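Long-range contacts in putative oxidoreductase (Staphylococcus aureus subsp. aureus, PDB 3IV4), which is a putative oxidoreductase with a thioredoxin fold, probably a bacilliredoxin-like protein acting in bacterial thiol-disulfide exchange: residues A[28-33]-A[41-46]; A[37-42]-A[81-86]. All coordinates share one frame; numbering follows the deposited sequence.

Contact 1 (A[28-33]-A[41-46]); sequences FVLKHS and NAYDQF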
ATOM      1  N   PHE A  28       4.799  -3.817   0.303  1.00  9.72           N
ATOM      2  CA  PHE A  28       4.069  -2.697  -0.265  1.00  9.45           C
ATOM      3  C   PHE A  28       2.833  -2.455   0.578  1.00  9.08           C
ATOM      4  O   PHE A  28       2.177  -3.413   1.002  1.00  9.69           O
ATOM      5  CB  PHE A  28       3.630  -3.006  -1.707  1.00 10.01           C
ATOM      6  CG  PHE A  28       4.735  -2.917  -2.724  1.00 10.05           C
ATOM      7  CD1 PHE A  28       5.035  -1.700  -3.338  1.00 10.56           C
ATOM      8  CD2 PHE A  28       5.458  -4.054  -3.093  1.00 12.28           C
ATOM      9  CE1 PHE A  28       6.051  -1.604  -4.313  1.00 11.75           C
ATOM     10  CE2 PHE A  28       6.482  -3.968  -4.059  1.00 12.07           C
ATOM     11  CZ  PHE A  28       6.763  -2.745  -4.672  1.00 12.29           C
ATOM     12  N   VAL A  29       2.518  -1.184   0.804  1.00  9.01           N
ATOM     13  CA  VAL A  29       1.348  -0.766   1.591  1.00  9.45           C
ATOM     14  C   VAL A  29       0.605   0.322   0.811  1.00  9.04           C
ATOM     15  O   VAL A  29       1.223   1.295   0.369  1.00  9.81           O
ATOM     16  CB  VAL A  29       1.767  -0.193   2.970  1.00  9.79           C
ATOM     17  CG1 VAL A  29       0.538   0.270   3.759  1.00 10.82           C
ATOM     18  CG2 VAL A  29       2.552  -1.244   3.770  1.00 11.63           C
ATOM     19  N   LEU A  30      -0.710   0.171   0.678  1.00  8.72           N
ATOM     20  CA  LEU A  30      -1.535   1.125  -0.041  1.00  8.53           C
ATOM     21  C   LEU A  30      -2.538   1.801   0.887  1.00  8.96           C
ATOM     22  O   LEU A  30      -3.316   1.116   1.540  1.00  9.15           O
ATOM     23  CB  LEU A  30      -2.308   0.387  -1.137  1.00  8.84           C
ATOM     24  CG  LEU A  30      -3.321   1.199  -1.931  1.00  7.91           C
ATOM     25  CD1 LEU A  30      -2.633   2.223  -2.828  1.00  9.89           C
ATOM     26  CD2 LEU A  30      -4.265   0.292  -2.720  1.00  9.29           C
ATOM     27  N   LYS A  31      -2.534   3.129   0.903  1.00  9.15           N
ATOM     28  CA  LYS A  31      -3.630   3.902   1.468  1.00 10.01           C
ATOM     29  C   LYS A  31      -4.743   3.978   0.430  1.00 10.26           C
ATOM     30  O   LYS A  31      -4.524   4.472  -0.686  1.00 10.44           O
ATOM     31  CB  LYS A  31      -3.183   5.324   1.821  1.00 10.07           C
ATOM     32  CG  LYS A  31      -2.175   5.425   2.934  1.00 10.55           C
ATOM     33  CD  LYS A  31      -2.036   6.896   3.337  1.00 11.21           C
ATOM     34  CE  LYS A  31      -1.091   7.078   4.523  1.00 11.99           C
ATOM     35  NZ  LYS A  31      -1.137   8.512   4.985  1.00 12.38           N
ATOM     36  N   HIS A  32      -5.934   3.528   0.807  1.00 10.79           N
ATOM     37  CA  HIS A  32      -7.067   3.428  -0.118  1.00 11.60           C
ATOM     38  C   HIS A  32      -8.283   4.190   0.423  1.00 12.47           C
ATOM     39  O   HIS A  32      -8.563   4.130   1.620  1.00 12.17           O
ATOM     40  CB  HIS A  32      -7.384   1.936  -0.326  1.00 11.71           C
ATOM     41  CG  HIS A  32      -8.603   1.662  -1.154  1.00 12.77           C
ATOM     42  ND1 HIS A  32      -8.763   2.139  -2.439  1.00 12.63           N
ATOM     43  CD2 HIS A  32      -9.701   0.911  -0.892  1.00 14.79           C
ATOM     44  CE1 HIS A  32      -9.917   1.707  -2.927  1.00 13.96           C
ATOM     45  NE2 HIS A  32     -10.501   0.958  -2.008  1.00 16.40           N
ATOM     46  N   SER A  33      -8.988   4.906  -0.454  0.50 12.89           N
ATOM     47  CA  SER A  33     -10.275   5.534  -0.101  0.50 13.58           C
ATOM     48  C   SER A  33     -11.422   4.711  -0.669  0.50 14.31           C
ATOM     49  O   SER A  33     -11.345   4.248  -1.806  0.50 13.53           O
ATOM     50  CB  SER A  33     -10.356   6.967  -0.634  0.50 14.09           C
ATOM     51  OG  SER A  33      -9.476   7.829   0.061  0.50 15.30           O
ATOM     52  N   ASN A  41      -8.971   2.586  -8.984  1.00 11.49           N
ATOM     53  CA  ASN A  41      -8.037   2.308 -10.089  1.00 12.93           C
ATOM     54  C   ASN A  41      -6.667   1.903  -9.537  1.00 12.23           C
ATOM     55  O   ASN A  41      -6.054   0.927  -9.997  1.00 12.79           O
ATOM     56  CB  ASN A  41      -7.892   3.549 -10.984  1.00 14.05           C
ATOM     57  CG  ASN A  41      -9.120   3.815 -11.841  1.00 18.57           C
ATOM     58  OD1 ASN A  41      -9.938   2.930 -12.066  1.00 22.91           O
ATOM     59  ND2 ASN A  41      -9.243   5.050 -12.334  1.00 22.46           N
ATOM     60  N   ALA A  42      -6.182   2.649  -8.543  1.00 11.75           N
ATOM     61  CA  ALA A  42      -4.913   2.300  -7.885  1.00 11.13           C
ATOM     62  C   ALA A  42      -4.937   0.935  -7.182  1.00 10.90           C
ATOM     63  O   ALA A  42      -3.976   0.180  -7.257  1.00 11.05           O
ATOM     64  CB  ALA A  42      -4.500   3.400  -6.916  1.00 11.26           C
ATOM     65  N   TYR A  43      -6.032   0.637  -6.485  1.00 10.70           N
ATOM     66  CA  TYR A  43      -6.192  -0.635  -5.806  1.00 11.73           C
ATOM     67  C   TYR A  43      -6.161  -1.779  -6.832  1.00 11.86           C
ATOM     68  O   TYR A  43      -5.530  -2.815  -6.610  1.00 11.83           O
ATOM     69  CB  TYR A  43      -7.513  -0.642  -5.024  1.00 11.78           C
ATOM     70  CG  TYR A  43      -7.750  -1.849  -4.137  1.00 14.32           C
ATOM     71  CD1 TYR A  43      -7.417  -1.817  -2.796  1.00 17.93           C
ATOM     72  CD2 TYR A  43      -8.353  -3.000  -4.636  1.00 18.20           C
ATOM     73  CE1 TYR A  43      -7.647  -2.904  -1.968  1.00 20.15           C
ATOM     74  CE2 TYR A  43      -8.593  -4.106  -3.800  1.00 20.88           C
ATOM     75  CZ  TYR A  43      -8.228  -4.035  -2.472  1.00 21.69           C
ATOM     76  OH  TYR A  43      -8.453  -5.105  -1.634  1.00 25.29           O
ATOM     77  N   ASP A  44      -6.843  -1.577  -7.961  1.00 12.34           N
ATOM     78  CA  ASP A  44      -6.802  -2.556  -9.049  1.00 12.94           C
ATOM     79  C   ASP A  44      -5.366  -2.790  -9.569  1.00 12.22           C
ATOM     80  O   ASP A  44      -4.946  -3.942  -9.735  1.00 12.43           O
ATOM     81  CB  ASP A  44      -7.722  -2.086 -10.174  1.00 14.22           C
ATOM     82  CG  ASP A  44      -7.895  -3.124 -11.269  1.00 17.84           C
ATOM     83  OD1 ASP A  44      -7.570  -2.780 -12.408  1.00 22.21           O
ATOM     84  OD2 ASP A  44      -8.334  -4.245 -10.976  1.00 23.51           O
ATOM     85  N   GLN A  45      -4.614  -1.706  -9.804  1.00 11.83           N
ATOM     86  CA  GLN A  45      -3.197  -1.815 -10.207  1.00 11.86           C
ATOM     87  C   GLN A  45      -2.383  -2.565  -9.159  1.00 11.26           C
ATOM     88  O   GLN A  45      -1.564  -3.420  -9.488  1.00 11.06           O
ATOM     89  CB  GLN A  45      -2.582  -0.435 -10.462  1.00 12.06           C
ATOM     90  CG  GLN A  45      -3.219   0.264 -11.670  1.00 13.11           C
ATOM     91  CD  GLN A  45      -2.896  -0.432 -12.974  1.00 14.16           C
ATOM     92  OE1 GLN A  45      -1.734  -0.502 -13.393  1.00 13.82           O
ATOM     93  NE2 GLN A  45      -3.919  -0.978 -13.608  1.00 14.94           N
ATOM     94  N   PHE A  46      -2.641  -2.248  -7.895  1.00 10.34           N
ATOM     95  CA  PHE A  46      -1.950  -2.841  -6.758  1.00 10.35           C
ATOM     96  C   PHE A  46      -2.188  -4.348  -6.757  1.00 10.53           C
ATOM     97  O   PHE A  46      -1.223  -5.123  -6.685  1.00 10.39           O
ATOM     98  CB  PHE A  46      -2.460  -2.156  -5.480  1.00 10.03           C
ATOM     99  CG  PHE A  46      -1.637  -2.393  -4.236  1.00 10.87           C
ATOM    100  CD1 PHE A  46      -0.370  -1.837  -4.096  1.00 12.83           C
ATOM    101  CD2 PHE A  46      -2.183  -3.092  -3.158  1.00 10.43           C
ATOM    102  CE1 PHE A  46       0.370  -2.031  -2.897  1.00 12.54           C
ATOM    103  CE2 PHE A  46      -1.475  -3.276  -1.975  1.00 10.14           C
ATOM    104  CZ  PHE A  46      -0.190  -2.752  -1.848  1.00 10.86           C
TER

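Contact 2 (A[37-42]-A[81-86]); sequences PISANA and ESPQAF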
ATOM      1  N   PRO A  37     -13.138   6.654  -7.341  1.00 16.10           N
ATOM      2  CA  PRO A  37     -12.678   5.945  -8.546  1.00 14.97           C
ATOM      3  C   PRO A  37     -11.173   5.984  -8.761  1.00 13.84           C
ATOM      4  O   PRO A  37     -10.614   4.996  -9.216  1.00 13.46           O
ATOM      5  CB  PRO A  37     -13.397   6.653  -9.706  1.00 15.11           C
ATOM      6  CG  PRO A  37     -14.447   7.465  -9.109  1.00 16.89           C
ATOM      7  CD  PRO A  37     -14.153   7.688  -7.656  1.00 16.47           C
ATOM      8  N   ILE A  38     -10.516   7.084  -8.411  1.00 13.33           N
ATOM      9  CA  ILE A  38      -9.059   7.145  -8.579  1.00 13.48           C
ATOM     10  C   ILE A  38      -8.388   6.123  -7.651  1.00 12.50           C
ATOM     11  O   ILE A  38      -7.459   5.400  -8.042  1.00 12.19           O
ATOM     12  CB  ILE A  38      -8.491   8.579  -8.338  1.00 14.27           C
ATOM     13  CG1 ILE A  38      -9.049   9.551  -9.374  1.00 16.65           C
ATOM     14  CG2 ILE A  38      -6.950   8.560  -8.379  1.00 15.06           C
ATOM     15  CD1 ILE A  38      -8.937  11.025  -9.000  1.00 20.04           C
ATOM     16  N   SER A  39      -8.874   6.038  -6.421  1.00 11.69           N
ATOM     17  CA  SER A  39      -8.358   5.047  -5.487  1.00 11.27           C
ATOM     18  C   SER A  39      -8.656   3.612  -5.931  1.00 10.86           C
ATOM     19  O   SER A  39      -7.785   2.727  -5.848  1.00 10.87           O
ATOM     20  CB  SER A  39      -8.895   5.301  -4.072  1.00 11.15           C
ATOM     21  OG  SER A  39      -8.056   4.660  -3.124  1.00 12.33           O
ATOM     22  N   ALA A  40      -9.873   3.367  -6.416  1.00 10.63           N
ATOM     23  CA  ALA A  40     -10.194   2.038  -6.940  1.00 10.87           C
ATOM     24  C   ALA A  40      -9.290   1.640  -8.101  1.00 11.38           C
ATOM     25  O   ALA A  40      -8.903   0.481  -8.196  1.00 12.23           O
ATOM     26  CB  ALA A  40     -11.658   1.994  -7.395  1.00 10.98           C
ATOM     27  N   ASN A  41      -8.971   2.586  -8.984  1.00 11.49           N
ATOM     28  CA  ASN A  41      -8.037   2.308 -10.089  1.00 12.93           C
ATOM     29  C   ASN A  41      -6.667   1.903  -9.537  1.00 12.23           C
ATOM     30  O   ASN A  41      -6.054   0.927  -9.997  1.00 12.79           O
ATOM     31  CB  ASN A  41      -7.892   3.549 -10.984  1.00 14.05           C
ATOM     32  CG  ASN A  41      -9.120   3.815 -11.841  1.00 18.57           C
ATOM     33  OD1 ASN A  41      -9.938   2.930 -12.066  1.00 22.91           O
ATOM     34  ND2 ASN A  41      -9.243   5.050 -12.334  1.00 22.46           N
ATOM     35  N   ALA A  42      -6.182   2.649  -8.543  1.00 11.75           N
ATOM     36  CA  ALA A  42      -4.913   2.300  -7.885  1.00 11.13           C
ATOM     37  C   ALA A  42      -4.937   0.935  -7.182  1.00 10.90           C
ATOM     38  O   ALA A  42      -3.976   0.180  -7.257  1.00 11.05           O
ATOM     39  CB  ALA A  42      -4.500   3.400  -6.916  1.00 11.26           C
ATOM     40  N   GLU A  81      -1.801  11.426   1.196  1.00 13.45           N
ATOM     41  CA  GLU A  81      -2.636  11.482  -0.010  1.00 13.38           C
ATOM     42  C   GLU A  81      -3.428  10.200  -0.030  1.00 13.15           C
ATOM     43  O   GLU A  81      -3.073   9.227   0.642  1.00 12.73           O
ATOM     44  CB  GLU A  81      -1.812  11.537  -1.304  1.00 13.57           C
ATOM     45  CG  GLU A  81      -0.816  12.679  -1.394  1.00 15.97           C
ATOM     46  CD  GLU A  81      -1.442  14.014  -1.738  1.00 19.72           C
ATOM     47  OE1 GLU A  81      -2.661  14.093  -2.029  1.00 21.60           O
ATOM     48  OE2 GLU A  81      -0.681  15.001  -1.720  1.00 23.31           O
ATOM     49  N   SER A  82      -4.481  10.183  -0.841  1.00 12.65           N
ATOM     50  CA  SER A  82      -5.159   8.934  -1.132  1.00 13.34           C
ATOM     51  C   SER A  82      -5.633   8.938  -2.584  1.00 12.41           C
ATOM     52  O   SER A  82      -6.227   9.919  -3.045  1.00 13.24           O
ATOM     53  CB  SER A  82      -6.300   8.683  -0.159  1.00 14.42           C
ATOM     54  OG  SER A  82      -6.752   7.354  -0.302  1.00 17.40           O
ATOM     55  N   PRO A  83      -5.343   7.865  -3.331  1.00 10.70           N
ATOM     56  CA  PRO A  83      -4.587   6.686  -2.936  1.00 10.29           C
ATOM     57  C   PRO A  83      -3.094   7.013  -2.862  1.00 10.10           C
ATOM     58  O   PRO A  83      -2.619   7.898  -3.561  1.00 10.75           O
ATOM     59  CB  PRO A  83      -4.857   5.712  -4.080  1.00  9.95           C
ATOM     60  CG  PRO A  83      -5.029   6.579  -5.270  1.00 10.27           C
ATOM     61  CD  PRO A  83      -5.735   7.810  -4.754  1.00 10.27           C
ATOM     62  N   GLN A  84      -2.357   6.253  -2.061  1.00  9.83           N
ATOM     63  CA  GLN A  84      -0.929   6.500  -1.884  1.00  9.33           C
ATOM     64  C   GLN A  84      -0.267   5.181  -1.581  1.00  9.42           C
ATOM     65  O   GLN A  84      -0.699   4.464  -0.684  1.00 10.15           O
ATOM     66  CB  GLN A  84      -0.723   7.489  -0.743  1.00  9.69           C
ATOM     67  CG  GLN A  84       0.708   7.949  -0.571  1.00  9.70           C
ATOM     68  CD  GLN A  84       0.787   9.067   0.478  1.00  9.83           C
ATOM     69  OE1 GLN A  84       0.237   8.938   1.580  1.00 11.76           O
ATOM     70  NE2 GLN A  84       1.432  10.180   0.120  1.00 12.65           N
ATOM     71  N   ALA A  85       0.793   4.852  -2.309  1.00  8.64           N
ATOM     72  CA  ALA A  85       1.426   3.554  -2.120  1.00  8.58           C
ATOM     73  C   ALA A  85       2.855   3.742  -1.661  1.00  8.54           C
ATOM     74  O   ALA A  85       3.515   4.709  -2.059  1.00  8.63           O
ATOM     75  CB  ALA A  85       1.381   2.741  -3.421  1.00  8.63           C
ATOM     76  N   PHE A  86       3.308   2.820  -0.815  1.00  8.41           N
ATOM     77  CA  PHE A  86       4.644   2.871  -0.231  1.00  8.50           C
ATOM     78  C   PHE A  86       5.295   1.510  -0.390  1.00  9.19           C
ATOM     79  O   PHE A  86       4.625   0.485  -0.372  1.00  8.68           O
ATOM     80  CB  PHE A  86       4.544   3.129   1.277  1.00  8.81           C
ATOM     81  CG  PHE A  86       4.038   4.476   1.629  1.00  8.92           C
ATOM     82  CD1 PHE A  86       4.930   5.536   1.788  1.00 10.17           C
ATOM     83  CD2 PHE A  86       2.663   4.715   1.797  1.00 10.56           C
ATOM     84  CE1 PHE A  86       4.471   6.811   2.113  1.00 11.47           C
ATOM     85  CE2 PHE A  86       2.208   5.978   2.123  1.00 10.93           C
ATOM     86  CZ  PHE A  86       3.111   7.026   2.276  1.00 11.36           C
TER

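Contact 1 (A[28-33]-A[41-46])
The Phe-46 ring takes Leu-30 on one face: CB of Leu-30 stands over its centre, 3.8 Å from the centroid and only 9° off the ring normal, a well-placed CH-pi contact. At the ring's edge lies the backbone of Phe-28 and Val-29, with Val-29 N 4.1 Å from Phe-46 CZ, while CB of Phe-28 comes in obliquely, 3.6 Å from Phe-46 CE1. The Phe-28 ring leads away from residues 41-46, to Phe-49 farther along the same helix and to Tyr-87 of strand 84-89. One face of the His-32 imidazole carries Tyr-43 CD1 over its centre; the two rings meet obliquely, planes at 37°, and Tyr-43 CB adds an off-centre CH-pi contact. Leu-30 sends CD2 to the helix backbone, 3.8 Å from Tyr-43 CA, and to Tyr-43 CD1. With CG anti to the backbone N (chi1 -166° in Phe-46), Tyr-43 and Phe-46 both extend to the strand. A hydrogen bond between His-32 ND1 and Ser-39 OG helps fix how the imidazole is turned. Residues 28-32 and 41-46 run roughly antiparallel; they belong to strand 26-32 and helix 37-53, which strand 57-61 completes as a beta-alpha-beta unit, its Tyr-59 meeting Tyr-43 edge-to-face; on the other side in the sheet lies strand 84-89.

Contact 2 (A[37-42]-A[81-86])
Pro-83 packs its ring against the first turns of helix 37-53, and it brings about half of all the surface buried here; Ser-39 and Ala-42 are its main partners. Its CG lies 3.6 Å from Ala-42 CB and 3.7 Å from Ser-39 CA, resting on the helix between a methyl group and the backbone one turn earlier. CB of Pro-83 sits 3.5 Å from Ser-39 OG, a van der Waals approach to a hydroxyl whose polar partners lie elsewhere. At the other end of the ring, CD meets the CG2 branch of Ile-38 at 3.9 Å, the two side chains crossing at about a right angle where Ile-38 lies exposed.

Ser-39 carries its hydroxyl anti to the backbone N (chi1 -160°), which directs OG past the proline toward the end of strand 26-32. Besides its bond to the imidazole of His-32, OG also pairs there with Ser-33 N, so two groups hold this buried hydroxyl. Ser-82 OG stays 4.1 Å from Ser-39 OG and bonds instead to Ser-33 OG.

The peptide bond between Ser-82 and Pro-83 is cis, and it leads directly into strand 84-89. A cis-proline just before this strand, facing the N-terminal turns of the helix that follows strand 26-32, is a hallmark of the thioredoxin fold. In thioredoxins that helix start bears the active-site motif, so the arrangement is consistent with the redox site of a bacilliredoxin-like protein.

In the fold
Both contacts use helix 37-53 and are largely buried, but contact 1 lies nearer the centre of the chain, where aromatic rings and a leucine pack the helix on strand 26-32. Contact 2 works at the start of the helix, closer to the surface, and depends on one proline with small partners and an exposed isoleucine beside it. The helical segments overlap at Asn-41 and Ala-42, and Ala-42 does its touching in contact 2. Strands 26-32 and 84-89 are sheet neighbours, joined by Lys-31 N to Gln-84 O at 2.8 Å. Both contacts are apolar across their own interface; the imidazole of contact 1 and the serine of contact 2 tie them together at the helix start.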